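Local coordinates for dermonecrotic toxin (Pasteurella multocida, PDB 2EBF), which acts as a potent mitogenic and osteolytic bacterial toxin that induces bone resorption and is associated with severe progressive atrophic rhinitis in pigs, at residues T369-A374 with G495-V500; K567-K572 with P717-V722; S649-R654 with F732-F737. All blocks are in the same frame, centred on the assembly; numbering follows the deposited sequence.

Interaction 1 of 3, residues T369-A374 with G495-V500; sequences TYRGVA and GQKFVV
Phe498 folds its ring back over Gly372 of the neighbouring strand, a pairing inside the mixed sheet of the C2 region, where strands 372-376 and 498-502 run parallel as the two central strands of a helix-flanked alpha/beta layer. The short segments 372-374 and 498-500 diverge by only 11°, with axes 4.8 Å apart. Phe498 CG sits between the backbone N and the carbonyl carbon (chi1 61°), which swings the ring across the strand; Gly372 CA then lies over the ring face, 4.2 Å from the centroid and 7° off the normal, a CH-pi contact. The absence of a side chain on Gly372 gives the ring this position. Ala374 and Val500 continue the same face, touching helix 520-524 and Leu491 respectively. On the other face Val373 and Val499 lie side by side, Val373 CG1 approaching Val499 CG2 at 4.1 Å, beneath Cys366 and Met367 of helix 359-370.

Arg371 follows that helix, and its positive phi turns the chain into the strand. Its side chain, bent at chi2 and chi3, crosses Lys497 obliquely so that Lys497 CG sits 3.9 Å over the guanidinium plane. The like charges remain 4.5 Å apart (Arg371 NH1 to Lys497 NZ), and the lysine ammonium is bonded to Asn395 O instead. Arg371 NH2 makes a weak hydrogen bond to Gln496 O. The backbone supplies firmer links: Phe498 N donates to Arg371 O, and Val500 N reaches Val373 O at 3.1 Å, in the carbonyl plane.

Interaction 2 of 3, residues K567-K572 with P717-V722; sequences KILGLK and PFVEYV
Pro717 meets Leu569 at the start of the pairing: its CG lies 3.9 Å from Leu569 CB, while its CD rests against Gly570 O and Lys572 O where 567-572 curls away. The carbonyl of Pro717 accepts Leu569 N at 3.0 Å, with the donor tilted 29° from the carbonyl plane. Phe718 lies with Ile568 on the face opposite Lys567 and Val719. Its CG is anti to the backbone N (chi1 -178°), and CD1 of the ring comes up to Ile568 CG1 at 3.7 Å; the same ring atom approaches Lys567 O at 3.3 Å.

This pairing lies at the edge of the antiparallel sheet of the C3 region, in which strand 567-568 is an outermost strand and 717-720 lies between it and strand 643-656. Ile568 with Phe718 is a non-hydrogen-bonded pair, whereas Lys567 with Val719 is hydrogen-bonded: Val719 N gives a nearly straight bond to Lys567 O (2.7 Å, 171°), and Lys567 N returns one to Val719 O (2.9 Å). The side chain of Val719 turns CG2 toward Leu569 CG, 3.9 Å away, and presents CG1 to one face of the Tyr721 ring. Against it, Ile650 of strand 643-656 and Ala705 of helix 701-711 continue the apolar layer.

Tyr721 lies alongside the Lys567 chain, extended as far as CE, and points the same way, with its OH 4.1 Å from Lys567 CD; that hydroxyl is hydrogen-bonded to Asp702 OD1.

Interaction 3 of 3, residues S649-R654 with F732-F737; sequences SITWWR and FMPPLF
A loop packs against a sheet strand here, through aromatic and proline surfaces and one side-chain-to-backbone hydrogen bond: Phe732, Met733 and Pro734, in the loop after helix 726-730, pack against strand 643-656 of the antiparallel sheet in the C3 region. Thr651 is the central residue. With its OG1 anti to the backbone N (chi1 -176°), the hydroxyl donates to Phe732 O at 2.7 Å. The other branch, CG2, points over the Phe732 ring in a CH-pi contact, 3.5 Å from its centroid and 15° off the normal, so the two branches engage the backbone and the ring of the same residue. Ser649 CB adds a contact to Phe732 CE2 at 3.6 Å.

Further along, Trp653 lays one indole face on Pro734. Pro734 CD stands 3.8 Å from the centroid of the six-membered ring, 19° off the normal, a second CH-pi contact, while its CB approaches Trp653 NE1 at 3.5 Å. Trp653 NE1 itself is hydrogen-bonded to Thr738 OG1, which helps fix the rotation of the indole. Leu736 CD2 meets the ring edge at Trp653 CH2, 4.0 Å away, the two side chains crossing at about a right angle.

Gln664 O of the adjoining strand is a further hydrogen-bond partner of Thr651 OG1, so it and Phe732 O probably share the one hydroxyl proton; Ser649 OG is bonded to Thr667 OG1 and Val722 O. The buried hydroxyls are therefore held by partners on several elements, and the loop is probably oriented by polar bonds as well as by ring faces turned to aliphatic C-H groups.

In the fold
Within this C-terminal region of the toxin, interaction 1 lies in the C2 region, its centre about 46 Å from that of interaction 2 and about 53 Å from that of interaction 3, and touches neither. Interactions 2 and 3 share the C3 sheet: strand 717-720 neighbours strand 643-656, their centres are about 8 Å apart, and Glu720 O lies 2.8 Å from Ser649 N, a probable hydrogen bond. Interaction 1 is a buried pairing of parallel central strands; interaction 2 is a partly buried antiparallel pairing at a sheet edge. Both rely on backbone bonds. Interaction 3, also buried, instead applies a loop to a strand, with CH-pi contacts and a threonine hydroxyl replacing the strand ladder.

Interaction 1 of 3, residues T369-A374 with G495-V500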
# COMPACT_ATOMS: atom_id res chain seq x y z
N THR A 369 -31.53 13.93 1.53
CA THR A 369 -31.13 13.54 0.17
C THR A 369 -29.68 13.05 0.11
O THR A 369 -29.41 11.92 -0.34
CB THR A 369 -31.36 14.69 -0.84
OG1 THR A 369 -32.76 15.00 -0.89
CG2 THR A 369 -30.90 14.30 -2.24
N TYR A 370 -28.74 13.88 0.55
CA TYR A 370 -27.32 13.53 0.46
C TYR A 370 -26.89 12.54 1.54
O TYR A 370 -25.90 11.82 1.37
CB TYR A 370 -26.43 14.77 0.54
CG TYR A 370 -26.77 15.89 -0.42
CD1 TYR A 370 -27.34 15.63 -1.67
CD2 TYR A 370 -26.50 17.21 -0.08
CE1 TYR A 370 -27.65 16.67 -2.55
CE2 TYR A 370 -26.80 18.26 -0.95
CZ TYR A 370 -27.37 17.98 -2.19
OH TYR A 370 -27.66 19.01 -3.05
N ARG A 371 -27.64 12.52 2.64
CA ARG A 371 -27.37 11.65 3.80
C ARG A 371 -26.10 12.07 4.56
O ARG A 371 -25.66 11.37 5.47
CB ARG A 371 -27.29 10.17 3.39
CG ARG A 371 -28.41 9.70 2.46
CD ARG A 371 -29.62 9.25 3.25
NE ARG A 371 -29.21 8.26 4.24
CZ ARG A 371 -30.04 7.59 5.03
NH1 ARG A 371 -31.35 7.78 4.95
NH2 ARG A 371 -29.54 6.72 5.90
N GLY A 372 -25.52 13.20 4.17
CA GLY A 372 -24.35 13.71 4.86
C GLY A 372 -23.85 15.01 4.30
O GLY A 372 -24.22 15.42 3.19
N VAL A 373 -23.00 15.68 5.08
CA VAL A 373 -22.34 16.90 4.65
C VAL A 373 -21.04 17.04 5.44
O VAL A 373 -20.94 16.58 6.57
CB VAL A 373 -23.25 18.16 4.80
CG1 VAL A 373 -23.63 18.42 6.25
CG2 VAL A 373 -22.59 19.40 4.18
N ALA A 374 -20.04 17.65 4.82
CA ALA A 374 -18.80 17.95 5.51
C ALA A 374 -18.63 19.44 5.68
O ALA A 374 -19.02 20.24 4.82
CB ALA A 374 -17.60 17.36 4.77
N GLY A 495 -28.75 3.63 6.77
CA GLY A 495 -29.36 4.12 8.00
C GLY A 495 -28.55 5.15 8.77
O GLY A 495 -28.85 5.44 9.94
N GLN A 496 -27.51 5.69 8.14
CA GLN A 496 -26.68 6.71 8.78
C GLN A 496 -26.84 8.04 8.08
O GLN A 496 -26.82 8.11 6.85
CB GLN A 496 -25.20 6.30 8.80
CG GLN A 496 -24.91 5.04 9.59
CD GLN A 496 -23.44 4.85 9.91
OE1 GLN A 496 -22.58 5.66 9.54
NE2 GLN A 496 -23.13 3.76 10.62
N LYS A 497 -27.02 9.09 8.88
CA LYS A 497 -27.02 10.47 8.41
C LYS A 497 -26.00 11.20 9.26
O LYS A 497 -26.16 11.31 10.47
CB LYS A 497 -28.41 11.09 8.55
CG LYS A 497 -29.45 10.51 7.61
CD LYS A 497 -30.84 11.06 7.92
CE LYS A 497 -31.83 10.71 6.82
NZ LYS A 497 -33.19 11.23 7.17
N PHE A 498 -24.93 11.66 8.64
CA PHE A 498 -23.77 12.11 9.40
C PHE A 498 -23.32 13.50 8.99
O PHE A 498 -23.67 14.00 7.91
CB PHE A 498 -22.61 11.11 9.24
CG PHE A 498 -22.16 10.95 7.81
CD1 PHE A 498 -21.15 11.76 7.29
CD2 PHE A 498 -22.75 9.99 6.98
CE1 PHE A 498 -20.73 11.61 5.97
CE2 PHE A 498 -22.33 9.85 5.65
CZ PHE A 498 -21.33 10.66 5.15
N VAL A 499 -22.52 14.11 9.86
CA VAL A 499 -21.78 15.32 9.55
C VAL A 499 -20.31 15.06 9.87
O VAL A 499 -19.99 14.45 10.88
CB VAL A 499 -22.30 16.51 10.41
CG1 VAL A 499 -21.39 17.71 10.26
CG2 VAL A 499 -23.75 16.86 10.05
N VAL A 500 -19.41 15.51 8.99
CA VAL A 500 -17.97 15.35 9.21
C VAL A 500 -17.29 16.71 9.27
O VAL A 500 -17.62 17.60 8.48
CB VAL A 500 -17.27 14.53 8.09
CG1 VAL A 500 -15.86 14.06 8.54
CG2 VAL A 500 -18.08 13.34 7.70

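Interaction 2 of 3, residues K567-K572 with P717-V722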
# COMPACT_ATOMS: atom_id res chain seq x y z
N LYS A 567 -1.07 -9.88 -21.93
CA LYS A 567 -0.94 -10.62 -20.68
C LYS A 567 0.03 -11.79 -20.64
O LYS A 567 -0.01 -12.67 -21.48
CB LYS A 567 -2.34 -11.10 -20.26
CG LYS A 567 -2.39 -11.71 -18.87
CD LYS A 567 -3.75 -12.28 -18.55
CE LYS A 567 -3.77 -12.92 -17.16
NZ LYS A 567 -3.24 -11.97 -16.11
N ILE A 568 0.88 -11.80 -19.61
CA ILE A 568 1.62 -13.00 -19.21
C ILE A 568 0.66 -13.88 -18.42
O ILE A 568 0.17 -13.47 -17.37
CB ILE A 568 2.85 -12.65 -18.32
CG1 ILE A 568 3.84 -11.79 -19.11
CG2 ILE A 568 3.53 -13.93 -17.79
CD1 ILE A 568 4.87 -11.07 -18.24
N LEU A 569 0.40 -15.08 -18.93
CA LEU A 569 -0.56 -15.97 -18.31
C LEU A 569 -0.05 -16.44 -16.97
O LEU A 569 -0.81 -16.54 -16.02
CB LEU A 569 -0.84 -17.18 -19.21
CG LEU A 569 -1.86 -17.03 -20.33
CD1 LEU A 569 -2.27 -18.43 -20.77
CD2 LEU A 569 -3.08 -16.23 -19.87
N GLY A 570 1.25 -16.73 -16.91
CA GLY A 570 1.93 -17.11 -15.67
C GLY A 570 3.40 -17.37 -15.96
O GLY A 570 3.76 -17.76 -17.07
N LEU A 571 4.24 -17.16 -14.95
CA LEU A 571 5.67 -17.45 -15.07
C LEU A 571 5.90 -18.86 -14.56
O LEU A 571 6.50 -19.08 -13.51
CB LEU A 571 6.51 -16.42 -14.30
CG LEU A 571 6.49 -14.99 -14.86
CD1 LEU A 571 7.31 -14.01 -14.00
CD2 LEU A 571 6.97 -15.01 -16.28
N LYS A 572 5.43 -19.82 -15.35
CA LYS A 572 5.55 -21.23 -15.05
C LYS A 572 5.32 -22.02 -16.32
O LYS A 572 5.01 -21.44 -17.37
CB LYS A 572 4.50 -21.62 -14.00
CG LYS A 572 3.06 -21.40 -14.45
CD LYS A 572 2.10 -22.07 -13.47
CE LYS A 572 0.70 -22.10 -14.03
NZ LYS A 572 -0.26 -22.65 -13.05
N PRO A 717 3.84 -18.49 -20.98
CA PRO A 717 3.03 -18.07 -22.12
C PRO A 717 2.56 -16.62 -22.02
O PRO A 717 2.34 -16.10 -20.92
CB PRO A 717 1.85 -19.05 -22.12
CG PRO A 717 1.80 -19.60 -20.75
CD PRO A 717 3.17 -19.52 -20.17
N PHE A 718 2.48 -15.97 -23.18
CA PHE A 718 2.08 -14.58 -23.30
C PHE A 718 0.97 -14.44 -24.34
O PHE A 718 1.07 -14.98 -25.45
CB PHE A 718 3.29 -13.76 -23.73
CG PHE A 718 3.02 -12.31 -23.84
CD1 PHE A 718 2.83 -11.53 -22.70
CD2 PHE A 718 3.03 -11.70 -25.09
CE1 PHE A 718 2.61 -10.16 -22.81
CE2 PHE A 718 2.82 -10.34 -25.21
CZ PHE A 718 2.61 -9.57 -24.08
N VAL A 719 -0.07 -13.68 -24.00
CA VAL A 719 -1.23 -13.50 -24.88
C VAL A 719 -1.32 -12.05 -25.34
O VAL A 719 -1.14 -11.12 -24.53
CB VAL A 719 -2.53 -13.93 -24.17
CG1 VAL A 719 -3.78 -13.68 -25.03
CG2 VAL A 719 -2.46 -15.42 -23.80
N GLU A 720 -1.53 -11.85 -26.63
CA GLU A 720 -1.97 -10.55 -27.13
C GLU A 720 -3.33 -10.72 -27.77
O GLU A 720 -3.56 -11.66 -28.53
CB GLU A 720 -0.98 -9.98 -28.16
CG GLU A 720 0.26 -9.36 -27.53
CD GLU A 720 1.19 -8.72 -28.57
OE1 GLU A 720 2.39 -8.51 -28.26
OE2 GLU A 720 0.71 -8.43 -29.69
N TYR A 721 -4.24 -9.80 -27.47
CA TYR A 721 -5.64 -9.90 -27.93
C TYR A 721 -5.87 -9.33 -29.34
O TYR A 721 -6.71 -8.45 -29.55
CB TYR A 721 -6.56 -9.28 -26.88
CG TYR A 721 -6.46 -10.02 -25.55
CD1 TYR A 721 -7.21 -11.17 -25.32
CD2 TYR A 721 -5.58 -9.59 -24.55
CE1 TYR A 721 -7.10 -11.87 -24.11
CE2 TYR A 721 -5.47 -10.28 -23.34
CZ TYR A 721 -6.22 -11.42 -23.13
OH TYR A 721 -6.12 -12.10 -21.92
N VAL A 722 -5.11 -9.87 -30.30
CA VAL A 722 -5.26 -9.62 -31.73
C VAL A 722 -4.76 -10.84 -32.49
O VAL A 722 -3.77 -11.44 -32.10
CB VAL A 722 -4.38 -8.46 -32.19
CG1 VAL A 722 -4.89 -7.91 -33.51
CG2 VAL A 722 -4.38 -7.39 -31.14

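Interaction 3 of 3, residues S649-R654 with F732-F737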
# COMPACT_ATOMS: atom_id res chain seq x y z
N SER A 649 -3.76 -14.07 -29.96
CA SER A 649 -2.55 -14.83 -30.24
C SER A 649 -1.88 -15.20 -28.92
O SER A 649 -1.95 -14.46 -27.93
CB SER A 649 -1.60 -14.02 -31.11
OG SER A 649 -2.25 -13.62 -32.30
N ILE A 650 -1.24 -16.35 -28.91
CA ILE A 650 -0.50 -16.79 -27.74
C ILE A 650 0.86 -17.31 -28.18
O ILE A 650 0.97 -17.98 -29.20
CB ILE A 650 -1.29 -17.86 -26.95
CG1 ILE A 650 -0.51 -18.25 -25.69
CG2 ILE A 650 -1.65 -19.07 -27.85
CD1 ILE A 650 -1.29 -19.07 -24.68
N THR A 651 1.88 -16.98 -27.40
CA THR A 651 3.25 -17.39 -27.71
C THR A 651 3.94 -17.84 -26.43
O THR A 651 3.61 -17.38 -25.35
CB THR A 651 4.04 -16.26 -28.41
OG1 THR A 651 5.34 -16.73 -28.78
CG2 THR A 651 4.16 -15.01 -27.52
N TRP A 652 4.91 -18.75 -26.55
CA TRP A 652 5.51 -19.37 -25.37
C TRP A 652 6.89 -19.90 -25.71
O TRP A 652 7.32 -19.84 -26.87
CB TRP A 652 4.61 -20.49 -24.80
CG TRP A 652 4.42 -21.67 -25.72
CD1 TRP A 652 5.22 -22.79 -25.80
CD2 TRP A 652 3.38 -21.86 -26.69
NE1 TRP A 652 4.74 -23.65 -26.77
CE2 TRP A 652 3.61 -23.10 -27.32
CE3 TRP A 652 2.28 -21.08 -27.09
CZ2 TRP A 652 2.77 -23.59 -28.34
CZ3 TRP A 652 1.44 -21.57 -28.10
CH2 TRP A 652 1.70 -22.82 -28.70
N TRP A 653 7.58 -20.40 -24.69
CA TRP A 653 8.91 -20.97 -24.89
C TRP A 653 8.84 -22.47 -24.85
O TRP A 653 8.02 -23.06 -24.12
CB TRP A 653 9.90 -20.47 -23.81
CG TRP A 653 9.97 -18.99 -23.69
CD1 TRP A 653 9.48 -18.24 -22.66
CD2 TRP A 653 10.53 -18.05 -24.63
NE1 TRP A 653 9.70 -16.91 -22.89
CE2 TRP A 653 10.34 -16.76 -24.09
CE3 TRP A 653 11.18 -18.18 -25.88
CZ2 TRP A 653 10.79 -15.60 -24.73
CZ3 TRP A 653 11.62 -17.01 -26.53
CH2 TRP A 653 11.41 -15.74 -25.96
N ARG A 654 9.72 -23.10 -25.62
CA ARG A 654 9.78 -24.56 -25.65
C ARG A 654 11.24 -25.01 -25.57
O ARG A 654 12.10 -24.49 -26.28
CB ARG A 654 9.15 -25.09 -26.94
CG ARG A 654 8.99 -26.62 -26.97
CD ARG A 654 9.50 -27.17 -28.28
NE ARG A 654 8.45 -27.33 -29.26
CZ ARG A 654 8.64 -27.45 -30.58
NH1 ARG A 654 9.86 -27.40 -31.11
NH2 ARG A 654 7.59 -27.60 -31.37
N PHE A 732 6.38 -13.61 -33.36
CA PHE A 732 5.68 -13.27 -32.11
C PHE A 732 6.20 -14.13 -30.96
O PHE A 732 6.06 -15.35 -30.96
CB PHE A 732 4.16 -13.44 -32.27
CG PHE A 732 3.36 -13.13 -31.01
CD1 PHE A 732 3.62 -11.98 -30.25
CD2 PHE A 732 2.33 -13.98 -30.61
CE1 PHE A 732 2.88 -11.69 -29.10
CE2 PHE A 732 1.59 -13.70 -29.46
CZ PHE A 732 1.86 -12.55 -28.70
N MET A 733 6.83 -13.47 -29.99
CA MET A 733 7.44 -14.18 -28.85
C MET A 733 7.16 -13.49 -27.54
O MET A 733 6.83 -12.30 -27.53
CB MET A 733 8.96 -14.42 -29.08
CG MET A 733 9.79 -13.21 -29.42
SD MET A 733 11.51 -13.66 -29.87
CE MET A 733 11.35 -14.22 -31.57
N PRO A 734 7.23 -14.24 -26.41
CA PRO A 734 6.96 -13.63 -25.11
C PRO A 734 7.97 -12.52 -24.79
O PRO A 734 9.03 -12.46 -25.45
CB PRO A 734 7.14 -14.79 -24.13
CG PRO A 734 6.92 -16.05 -24.96
CD PRO A 734 7.54 -15.68 -26.28
N PRO A 735 7.65 -11.64 -23.82
CA PRO A 735 8.63 -10.68 -23.36
C PRO A 735 9.95 -11.38 -23.05
O PRO A 735 9.97 -12.47 -22.46
CB PRO A 735 8.00 -10.11 -22.09
CG PRO A 735 6.53 -10.14 -22.40
CD PRO A 735 6.36 -11.48 -23.10
N LEU A 736 11.05 -10.78 -23.49
CA LEU A 736 12.35 -11.45 -23.46
C LEU A 736 12.89 -11.75 -22.06
O LEU A 736 13.63 -12.72 -21.89
CB LEU A 736 13.37 -10.69 -24.31
CG LEU A 736 13.08 -10.64 -25.81
CD1 LEU A 736 14.17 -9.88 -26.54
CD2 LEU A 736 12.85 -12.06 -26.43
N PHE A 737 12.50 -10.96 -21.06
CA PHE A 737 12.90 -11.25 -19.68
C PHE A 737 12.34 -12.58 -19.17
O PHE A 737 12.83 -13.12 -18.18
CB PHE A 737 12.54 -10.09 -18.72
CG PHE A 737 11.13 -10.15 -18.18
CD1 PHE A 737 10.86 -10.76 -16.95
CD2 PHE A 737 10.08 -9.59 -18.90
CE1 PHE A 737 9.55 -10.81 -16.45
CE2 PHE A 737 8.78 -9.63 -18.42
CZ PHE A 737 8.50 -10.23 -17.19